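Local atomic coordinates of putative gamma-glutamylcyclotransferase YkqA (Bacillus subtilis, PDB entry 2QIK), a protein that is a putative gamma-glutamylcyclotransferase, probably releasing the gamma-glutamyl group of its substrates by cyclising it to 5-oxoproline. Residues 6-11 against 43-48; 31-36 against 54-59; 171-176 against 244-249. One frame throughout, in Å; residues are numbered along the deposited sequence. Where two conformers were deposited one is given.

Contact 1: 6-11 against 43-48; sequences FVYGTL and GPTVVF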
loop_
_atom_site.group_PDB
_atom_site.type_symbol
_atom_site.label_atom_id
_atom_site.label_comp_id
_atom_site.label_asym_id
_atom_site.label_seq_id
_atom_site.Cartn_x
_atom_site.Cartn_y
_atom_site.Cartn_z
ATOM N N PHE A 6 -0.573 -4.746 16.015
ATOM C CA PHE A 6 -1.139 -4.053 14.849
ATOM C C PHE A 6 -1.358 -2.603 15.208
ATOM O O PHE A 6 -2.029 -2.283 16.185
ATOM C CB PHE A 6 -2.485 -4.721 14.470
ATOM C CG PHE A 6 -3.233 -4.043 13.355
ATOM C CD1 PHE A 6 -4.225 -3.146 13.618
ATOM C CD2 PHE A 6 -2.946 -4.312 12.041
ATOM C CE1 PHE A 6 -4.973 -2.550 12.589
ATOM C CE2 PHE A 6 -3.664 -3.716 11.033
ATOM C CZ PHE A 6 -4.667 -2.889 11.313
ATOM N N VAL A 7 -0.752 -1.711 14.403
ATOM C CA VAL A 7 -0.873 -0.288 14.620
ATOM C C VAL A 7 -1.524 0.369 13.405
ATOM O O VAL A 7 -1.273 0.021 12.272
ATOM C CB VAL A 7 0.463 0.476 14.927
ATOM C CG1 VAL A 7 0.968 0.016 16.333
ATOM C CG2 VAL A 7 1.503 0.247 13.788
ATOM N N TYR A 8 -2.353 1.361 13.708
ATOM C CA TYR A 8 -3.214 1.988 12.698
ATOM C C TYR A 8 -3.191 3.521 12.719
ATOM O O TYR A 8 -3.760 4.152 11.843
ATOM C CB TYR A 8 -4.685 1.517 12.874
ATOM C CG TYR A 8 -5.236 1.800 14.248
ATOM C CD1 TYR A 8 -5.731 3.059 14.549
ATOM C CD2 TYR A 8 -5.247 0.863 15.219
ATOM C CE1 TYR A 8 -6.189 3.374 15.793
ATOM C CE2 TYR A 8 -5.703 1.158 16.479
ATOM C CZ TYR A 8 -6.184 2.411 16.773
ATOM O OH TYR A 8 -6.698 2.743 18.025
ATOM N N GLY A 9 -2.540 4.091 13.728
ATOM C CA GLY A 9 -2.612 5.511 13.918
ATOM C C GLY A 9 -1.247 6.150 14.091
ATOM O O GLY A 9 -0.378 6.052 13.232
ATOM N N THR A 10 -1.088 6.822 15.227
ATOM C CA THR A 10 0.124 7.550 15.530
ATOM C C THR A 10 1.363 6.728 15.721
ATOM O O THR A 10 2.470 7.282 15.769
ATOM C CB THR A 10 -0.020 8.450 16.785
ATOM O OG1 THR A 10 -0.030 7.657 17.965
ATOM C CG2 THR A 10 -1.279 9.310 16.716
ATOM N N LEU A 11 1.228 5.422 15.823
ATOM C CA LEU A 11 2.332 4.457 15.909
ATOM C C LEU A 11 2.800 3.946 14.559
ATOM O O LEU A 11 3.805 3.245 14.514
ATOM C CB LEU A 11 1.958 3.296 16.777
ATOM C CG LEU A 11 1.708 3.602 18.258
ATOM C CD1 LEU A 11 1.143 2.360 18.967
ATOM C CD2 LEU A 11 2.979 4.070 18.903
ATOM N N GLY A 43 -6.959 11.947 18.845
ATOM C CA GLY A 43 -6.232 11.009 17.943
ATOM C C GLY A 43 -7.145 9.996 17.251
ATOM O O GLY A 43 -8.298 9.890 17.546
ATOM N N PRO A 44 -6.579 9.169 16.386
ATOM C CA PRO A 44 -7.319 8.053 15.733
ATOM C C PRO A 44 -7.768 6.968 16.761
ATOM O O PRO A 44 -7.028 6.661 17.676
ATOM C CB PRO A 44 -6.233 7.468 14.723
ATOM C CG PRO A 44 -4.981 8.083 15.117
ATOM C CD PRO A 44 -5.156 9.196 16.043
ATOM N N THR A 45 -8.914 6.334 16.547
ATOM C CA THR A 45 -9.252 5.137 17.333
ATOM C C THR A 45 -10.039 4.204 16.423
ATOM O O THR A 45 -10.524 4.571 15.388
ATOM C CB THR A 45 -9.997 5.467 18.644
ATOM O OG1 THR A 45 -10.132 4.268 19.455
ATOM C CG2 THR A 45 -11.443 6.032 18.364
ATOM N N VAL A 46 -10.228 3.020 16.887
ATOM C CA VAL A 46 -11.014 2.000 16.210
ATOM C C VAL A 46 -12.166 1.612 17.026
ATOM O O VAL A 46 -12.148 1.765 18.225
ATOM C CB VAL A 46 -10.143 0.781 15.894
ATOM C CG1 VAL A 46 -9.080 1.245 14.903
ATOM C CG2 VAL A 46 -9.550 0.072 17.177
ATOM N N VAL A 47 -13.226 1.203 16.311
ATOM C CA VAL A 47 -14.437 0.678 16.917
ATOM C C VAL A 47 -14.842 -0.535 16.167
ATOM O O VAL A 47 -14.815 -0.554 14.927
ATOM C CB VAL A 47 -15.569 1.730 16.839
ATOM C CG1 VAL A 47 -16.897 1.241 17.409
ATOM C CG2 VAL A 47 -15.076 3.023 17.570
ATOM N N PHE A 48 -15.238 -1.537 16.921
ATOM C CA PHE A 48 -15.654 -2.849 16.376
ATOM C C PHE A 48 -17.122 -3.054 16.664
ATOM O O PHE A 48 -17.588 -2.906 17.788
ATOM C CB PHE A 48 -14.866 -3.936 17.037
ATOM C CG PHE A 48 -13.411 -3.827 16.864
ATOM C CD1 PHE A 48 -12.854 -4.075 15.643
ATOM C CD2 PHE A 48 -12.640 -3.524 17.953
ATOM C CE1 PHE A 48 -11.526 -3.914 15.475
ATOM C CE2 PHE A 48 -11.280 -3.482 17.805
ATOM C CZ PHE A 48 -10.712 -3.626 16.522
HETATM O O HOH W 1 -4.885 5.326 18.405
#

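Contact 2: 31-36 against 54-59; sequences ARTKGS and GYIYGE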
loop_
_atom_site.group_PDB
_atom_site.type_symbol
_atom_site.label_atom_id
_atom_site.label_comp_id
_atom_site.label_asym_id
_atom_site.label_seq_id
_atom_site.Cartn_x
_atom_site.Cartn_y
_atom_site.Cartn_z
ATOM N N ALA A 31 -1.445 -4.542 6.007
ATOM C CA ALA A 31 -2.229 -5.376 6.909
ATOM C C ALA A 31 -3.579 -4.714 7.175
ATOM O O ALA A 31 -3.704 -3.496 7.034
ATOM C CB ALA A 31 -1.501 -5.595 8.226
ATOM N N ARG A 32 -4.554 -5.504 7.573
ATOM C CA ARG A 32 -5.880 -4.966 7.862
ATOM C C ARG A 32 -6.605 -5.877 8.842
ATOM O O ARG A 32 -6.330 -7.054 8.972
ATOM C CB ARG A 32 -6.730 -4.763 6.566
ATOM C CG ARG A 32 -7.222 -6.025 5.941
ATOM C CD ARG A 32 -7.947 -5.767 4.649
ATOM N NE ARG A 32 -8.630 -6.933 4.166
ATOM C CZ ARG A 32 -9.393 -6.960 3.097
ATOM N NH1 ARG A 32 -9.571 -5.878 2.372
ATOM N NH2 ARG A 32 -10.018 -8.064 2.805
ATOM N N THR A 33 -7.616 -5.290 9.462
ATOM C CA THR A 33 -8.560 -6.041 10.297
ATOM C C THR A 33 -9.946 -5.459 10.133
ATOM O O THR A 33 -10.112 -4.263 9.975
ATOM C CB THR A 33 -8.092 -6.062 11.740
ATOM O OG1 THR A 33 -8.729 -7.093 12.489
ATOM C CG2 THR A 33 -8.221 -4.769 12.473
ATOM N N LYS A 34 -10.969 -6.294 10.214
ATOM C CA LYS A 34 -12.332 -5.860 10.006
ATOM C C LYS A 34 -12.745 -4.936 11.188
ATOM O O LYS A 34 -12.600 -5.314 12.363
ATOM C CB LYS A 34 -13.293 -7.033 9.882
ATOM C CG LYS A 34 -14.724 -6.559 9.668
ATOM C CD LYS A 34 -15.637 -7.609 9.066
ATOM C CE LYS A 34 -15.472 -7.839 7.565
ATOM N NZ LYS A 34 -16.194 -9.010 7.113
ATOM N N GLY A 35 -13.273 -3.758 10.853
ATOM C CA GLY A 35 -13.609 -2.762 11.825
ATOM C C GLY A 35 -13.659 -1.409 11.222
ATOM O O GLY A 35 -13.500 -1.273 10.024
ATOM N N SER A 36 -13.895 -0.382 12.049
ATOM C CA SER A 36 -13.982 0.980 11.568
ATOM C C SER A 36 -12.934 1.850 12.284
ATOM O O SER A 36 -12.658 1.668 13.442
ATOM C CB SER A 36 -15.335 1.528 11.876
ATOM O OG SER A 36 -16.342 0.881 11.127
ATOM N N GLY A 54 -16.345 -3.215 6.517
ATOM C CA GLY A 54 -15.095 -2.686 6.011
ATOM C C GLY A 54 -13.941 -2.953 6.949
ATOM O O GLY A 54 -14.105 -3.646 7.967
ATOM N N TYR A 55 -12.802 -2.381 6.633
ATOM C CA TYR A 55 -11.553 -2.714 7.263
ATOM C C TYR A 55 -10.827 -1.480 7.738
ATOM O O TYR A 55 -10.917 -0.385 7.172
ATOM C CB TYR A 55 -10.663 -3.492 6.289
ATOM C CG TYR A 55 -11.241 -4.793 5.890
ATOM C CD1 TYR A 55 -12.094 -4.855 4.796
ATOM C CD2 TYR A 55 -11.015 -5.931 6.622
ATOM C CE1 TYR A 55 -12.645 -6.000 4.433
ATOM C CE2 TYR A 55 -11.634 -7.175 6.183
ATOM C CZ TYR A 55 -12.469 -7.096 5.076
ATOM O OH TYR A 55 -13.164 -8.257 4.619
ATOM N N ILE A 56 -10.006 -1.688 8.769
ATOM C CA ILE A 56 -8.965 -0.766 9.268
ATOM C C ILE A 56 -7.634 -1.275 8.730
ATOM O O ILE A 56 -7.302 -2.445 8.884
ATOM C CB ILE A 56 -8.882 -0.834 10.808
ATOM C CG1 ILE A 56 -10.216 -0.497 11.448
ATOM C CG2 ILE A 56 -7.781 0.119 11.327
ATOM C CD1 ILE A 56 -10.484 -1.308 12.719
ATOM N N TYR A 57 -6.870 -0.391 8.116
ATOM C CA TYR A 57 -5.567 -0.690 7.558
ATOM C C TYR A 57 -4.453 -0.272 8.536
ATOM O O TYR A 57 -4.617 0.677 9.298
ATOM C CB TYR A 57 -5.384 -0.042 6.191
ATOM C CG TYR A 57 -6.269 -0.708 5.190
ATOM C CD1 TYR A 57 -7.593 -0.306 4.956
ATOM C CD2 TYR A 57 -5.845 -1.878 4.580
ATOM C CE1 TYR A 57 -8.446 -1.013 4.149
ATOM C CE2 TYR A 57 -6.679 -2.582 3.739
ATOM C CZ TYR A 57 -7.991 -2.166 3.527
ATOM O OH TYR A 57 -8.825 -2.979 2.755
ATOM N N GLY A 58 -3.369 -1.014 8.547
ATOM C CA GLY A 58 -2.295 -0.704 9.415
ATOM C C GLY A 58 -1.084 -1.579 9.134
ATOM O O GLY A 58 -0.900 -2.081 8.031
ATOM N N GLU A 59 -0.233 -1.728 10.158
ATOM C CA GLU A 59 1.059 -2.378 10.037
ATOM C C GLU A 59 1.241 -3.301 11.231
ATOM O O GLU A 59 0.680 -3.025 12.303
ATOM C CB GLU A 59 2.174 -1.307 10.101
ATOM C CG GLU A 59 2.071 -0.254 9.009
ATOM C CD GLU A 59 2.831 1.017 9.260
ATOM O OE1 GLU A 59 2.460 2.080 8.672
ATOM O OE2 GLU A 59 3.744 1.089 10.042
HETATM O O HOH W 2 -16.252 -1.401 8.893
HETATM O O HOH W 3 -13.619 0.754 7.544
#

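Contact 3: 171-176 against 244-249; sequences REDGSR and PQHYQI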
loop_
_atom_site.group_PDB
_atom_site.type_symbol
_atom_site.label_atom_id
_atom_site.label_comp_id
_atom_site.label_asym_id
_atom_site.label_seq_id
_atom_site.Cartn_x
_atom_site.Cartn_y
_atom_site.Cartn_z
ATOM N N ARG A 171 -9.625 -10.471 -13.997
ATOM C CA ARG A 171 -10.632 -9.896 -14.877
ATOM C C ARG A 171 -10.949 -10.927 -15.952
ATOM O O ARG A 171 -10.286 -11.946 -16.128
ATOM C CB ARG A 171 -10.132 -8.586 -15.509
ATOM C CG ARG A 171 -9.803 -7.481 -14.521
ATOM C CD ARG A 171 -10.853 -7.206 -13.548
ATOM N NE ARG A 171 -11.104 -5.775 -13.398
ATOM C CZ ARG A 171 -11.671 -5.229 -12.339
ATOM N NH1 ARG A 171 -11.992 -5.983 -11.309
ATOM N NH2 ARG A 171 -11.864 -3.915 -12.290
ATOM N N GLU A 172 -11.994 -10.623 -16.697
ATOM C CA GLU A 172 -12.446 -11.585 -17.694
ATOM C C GLU A 172 -11.405 -11.819 -18.770
ATOM O O GLU A 172 -11.293 -12.978 -19.262
ATOM C CB GLU A 172 -13.838 -11.174 -18.237
ATOM C CG GLU A 172 -14.932 -11.112 -17.152
ATOM C CD GLU A 172 -16.283 -10.526 -17.625
ATOM O OE1 GLU A 172 -17.347 -11.254 -17.612
ATOM O OE2 GLU A 172 -16.327 -9.308 -18.004
ATOM N N ASP A 173 -10.611 -10.798 -19.128
ATOM C CA ASP A 173 -9.647 -10.894 -20.219
ATOM C C ASP A 173 -8.239 -11.270 -19.759
ATOM O O ASP A 173 -7.344 -11.379 -20.557
ATOM C CB ASP A 173 -9.633 -9.601 -21.037
ATOM C CG ASP A 173 -9.191 -8.411 -20.244
ATOM O OD1 ASP A 173 -8.970 -7.317 -20.818
ATOM O OD2 ASP A 173 -9.057 -8.451 -19.016
ATOM N N GLY A 174 -8.067 -11.604 -18.506
ATOM C CA GLY A 174 -6.768 -11.792 -17.953
ATOM C C GLY A 174 -6.577 -11.005 -16.676
ATOM O O GLY A 174 -7.475 -10.329 -16.212
ATOM N N SER A 175 -5.391 -11.022 -16.149
ATOM C CA SER A 175 -5.048 -10.389 -14.893
ATOM C C SER A 175 -4.622 -8.917 -15.039
ATOM O O SER A 175 -4.389 -8.408 -16.163
ATOM C CB SER A 175 -3.844 -11.101 -14.347
ATOM O OG SER A 175 -2.770 -10.932 -15.218
ATOM N N ARG A 176 -4.629 -8.196 -13.922
ATOM C CA ARG A 176 -3.903 -6.931 -13.792
ATOM C C ARG A 176 -2.882 -7.054 -12.667
ATOM O O ARG A 176 -2.956 -7.950 -11.826
ATOM C CB ARG A 176 -4.852 -5.754 -13.560
ATOM C CG ARG A 176 -5.957 -5.655 -14.641
ATOM C CD ARG A 176 -5.459 -5.290 -15.953
ATOM N NE ARG A 176 -6.500 -5.024 -16.909
ATOM C CZ ARG A 176 -7.164 -5.928 -17.585
ATOM N NH1 ARG A 176 -6.983 -7.196 -17.399
ATOM N NH2 ARG A 176 -8.113 -5.546 -18.450
ATOM N N PRO A 244 -3.779 -9.590 -20.216
ATOM C CA PRO A 244 -4.129 -9.533 -21.634
ATOM C C PRO A 244 -3.036 -8.768 -22.391
ATOM O O PRO A 244 -2.300 -7.977 -21.841
ATOM C CB PRO A 244 -5.464 -8.794 -21.638
ATOM C CG PRO A 244 -5.433 -8.021 -20.416
ATOM C CD PRO A 244 -4.595 -8.683 -19.418
ATOM N N GLN A 245 -2.968 -8.977 -23.711
ATOM C CA GLN A 245 -1.854 -8.507 -24.489
ATOM C C GLN A 245 -1.688 -7.008 -24.534
ATOM O O GLN A 245 -0.614 -6.519 -24.462
ATOM C CB GLN A 245 -2.024 -9.019 -25.960
ATOM C CG GLN A 245 -1.018 -8.685 -27.067
ATOM C CD GLN A 245 -1.246 -9.575 -28.313
ATOM O OE1 GLN A 245 -1.154 -9.097 -29.451
ATOM N NE2 GLN A 245 -1.551 -10.890 -28.086
ATOM N N HIS A 246 -2.765 -6.291 -24.710
ATOM C CA HIS A 246 -2.764 -4.843 -24.848
ATOM C C HIS A 246 -2.135 -4.233 -23.581
ATOM O O HIS A 246 -1.144 -3.422 -23.662
ATOM C CB HIS A 246 -4.267 -4.454 -25.118
ATOM C CG HIS A 246 -5.143 -4.375 -23.873
ATOM N ND1 HIS A 246 -5.535 -5.481 -23.144
ATOM C CD2 HIS A 246 -5.639 -3.306 -23.186
ATOM C CE1 HIS A 246 -6.253 -5.113 -22.103
ATOM N NE2 HIS A 246 -6.333 -3.799 -22.098
ATOM N N TYR A 247 -2.647 -4.675 -22.424
ATOM C CA TYR A 247 -2.158 -4.274 -21.070
ATOM C C TYR A 247 -0.697 -4.685 -20.858
ATOM O O TYR A 247 0.080 -3.899 -20.405
ATOM C CB TYR A 247 -3.057 -4.889 -20.031
ATOM C CG TYR A 247 -2.682 -4.628 -18.590
ATOM C CD1 TYR A 247 -2.878 -3.390 -17.993
ATOM C CD2 TYR A 247 -2.131 -5.635 -17.840
ATOM C CE1 TYR A 247 -2.508 -3.190 -16.655
ATOM C CE2 TYR A 247 -1.768 -5.465 -16.554
ATOM C CZ TYR A 247 -1.943 -4.235 -15.960
ATOM O OH TYR A 247 -1.570 -4.115 -14.667
ATOM N N GLN A 248 -0.333 -5.925 -21.236
ATOM C CA GLN A 248 1.036 -6.335 -21.099
ATOM C C GLN A 248 1.975 -5.459 -21.904
ATOM O O GLN A 248 3.076 -5.086 -21.462
ATOM C CB GLN A 248 1.217 -7.781 -21.529
ATOM C CG GLN A 248 2.657 -8.209 -21.520
ATOM C CD GLN A 248 2.941 -9.722 -21.637
ATOM O OE1 GLN A 248 4.124 -10.146 -21.920
ATOM N NE2 GLN A 248 1.948 -10.497 -21.386
ATOM N N ILE A 249 1.521 -5.061 -23.095
ATOM C CA ILE A 249 2.384 -4.178 -23.871
ATOM C C ILE A 249 2.633 -2.846 -23.188
ATOM O O ILE A 249 3.715 -2.293 -23.282
ATOM C CB ILE A 249 1.818 -4.020 -25.297
ATOM C CG1 ILE A 249 1.850 -5.342 -26.088
ATOM C CG2 ILE A 249 2.615 -2.957 -26.091
ATOM C CD1 ILE A 249 0.947 -5.341 -27.353
HETATM O O HOH W 4 -7.494 -2.602 -19.541
#

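Contact 1: 6-11 against 43-48
Tyr-8 lays one face of its ring over Val-46: the methyl CG1 sits 3.5 Å from the ring centroid, only 7° off the normal, a CH-pi contact over the middle of the ring. CG1 gets there because it lies anti to the carbonyl carbon of Val-46 (chi1 -64°), while the other branch, CG2, reaches toward the phenol end. At the ring edge, near its plane, stands the carbonyl oxygen of Pro-44, 3.9 Å from CE1 of Tyr-8. Water 1 ties the two residues together, donating to Pro-44 O at 2.6 Å and to Tyr-8 OH at 3.2 Å; the hydroxyl is also hydrogen-bonded to Tyr-97 O of strand 90-98. The loop that follows strand 3-7 holds Tyr-8, Gly-9, Thr-10 and Leu-11, the substrate-binding residues by similarity in this gamma-glutamylcyclotransferase-like domain, and the contact places it against strand 44-47, an outer strand of the small three-stranded sheet. No direct hydrogen bond joins the two segments. CG of the Pro-44 ring packs against Gly-9 CA at 3.7 Å, directly on the backbone of the loop. Thr-10 brings CG2 within 3.9 Å of Pro-44 CD, while its OG1 turns to Asn-17.

Contact 2: 31-36 against 54-59
Thr-33 O accepts the shortest polar bond between the segments, 2.8 Å from Ile-56 N and nearly straight at 172°. Thr-33 N returns the bond to Ile-56 O, completing an antiparallel hydrogen-bonded pair. Arg-32 and Tyr-57 form the neighbouring non-hydrogen-bonded pair, and their side chains lie side by side on the same face of the sheet. The Arg-32 chain runs extended from CG to NE and sets its guanidinium flat on the ring of Tyr-55, CZ 3.6 Å from the centroid and the planes 4° apart: a stacked cation-pi contact. NH1 donates to Tyr-57 OH, which lies in the guanidinium plane, at 3.0 Å; NE makes a salt bridge with Glu-86 of strand 79-87; stack and bonds together fix the rotation of the group. Strands 25-34 and 55-63 are neighbours in the five-stranded antiparallel sheet of the gamma-glutamylcyclotransferase-like domain. On the opposite face Thr-33 CG2 lies 4.1 Å from Ile-56 CD1, and Ile-56 CD1 also lies 3.5 Å from Gly-35 C. Past the strand end Gly-35 N donates to Gly-54 O (3.0 Å), and water 2 links Gly-54 N to Ser-36 OG.

Contact 3: 171-176 against 244-249
Over one face of the Tyr-247 ring lies CD of Arg-176, 3.5 Å from the centroid and 5° off the normal, a CH-pi contact. The chain bends at chi2 (-68°), and beyond CD the guanidinium passes on to Pro-244, whose CG lies over one face of it, 3.5 Å from Arg-176 NH1. On the opposite face of the guanidinium lies Arg-171 CG, toward the rim. At the edge stands the carboxylate of Asp-173, gripped end-on: NH1 of Arg-176 donates to Asp-173 OD2 at 2.9 Å, and NH2 to Asp-173 OD1 at 3.1 Å, with a further bond from NH2 to OD2. NH1 also donates to Ser-175 O. Asp-173 belongs to the type I turn joining strands 164-171 and 174-180 in a beta hairpin, and Pro-244 is the N-cap of helix 245-258. Water 4 bridges Arg-176 NH2 (3.2 Å) and His-246 NE2 (3.1 Å). Tyr-247 OH is hydrogen-bonded to Ala-177 N and to a citrate probably from the crystallisation liquor. The salt bridge stays within the hairpin, probably offsetting the arginine's charge, so turn and helix start meet by packing of Pro-244 on polar groups, a CH-pi contact and one water, without a direct hydrogen bond.

Contacts 1 and 2 lie 9 Å apart, centre to centre, within one gamma-glutamylcyclotransferase-like domain, and their segments alternate along the chain: 6-11, 31-36, 43-48, 54-59. They join directly: neighbouring strands 3-7 and 55-63 of the five-stranded sheet bring Val-7 N to 2.9 Å from Glu-59 O, and strands 36-39 and 44-47 of the three-stranded sheet bring Val-47 N to 3.0 Å from Ser-36 O. Ile-56 of contact 2 also packs on Tyr-8, tying the sheet to the substrate-binding loop inferred by similarity. Contact 3 comes later in the chain, with segment 244-249 in a second AIG2-like family region; its centre is about 37 Å from that of contact 1 and 29 Å from that of contact 2.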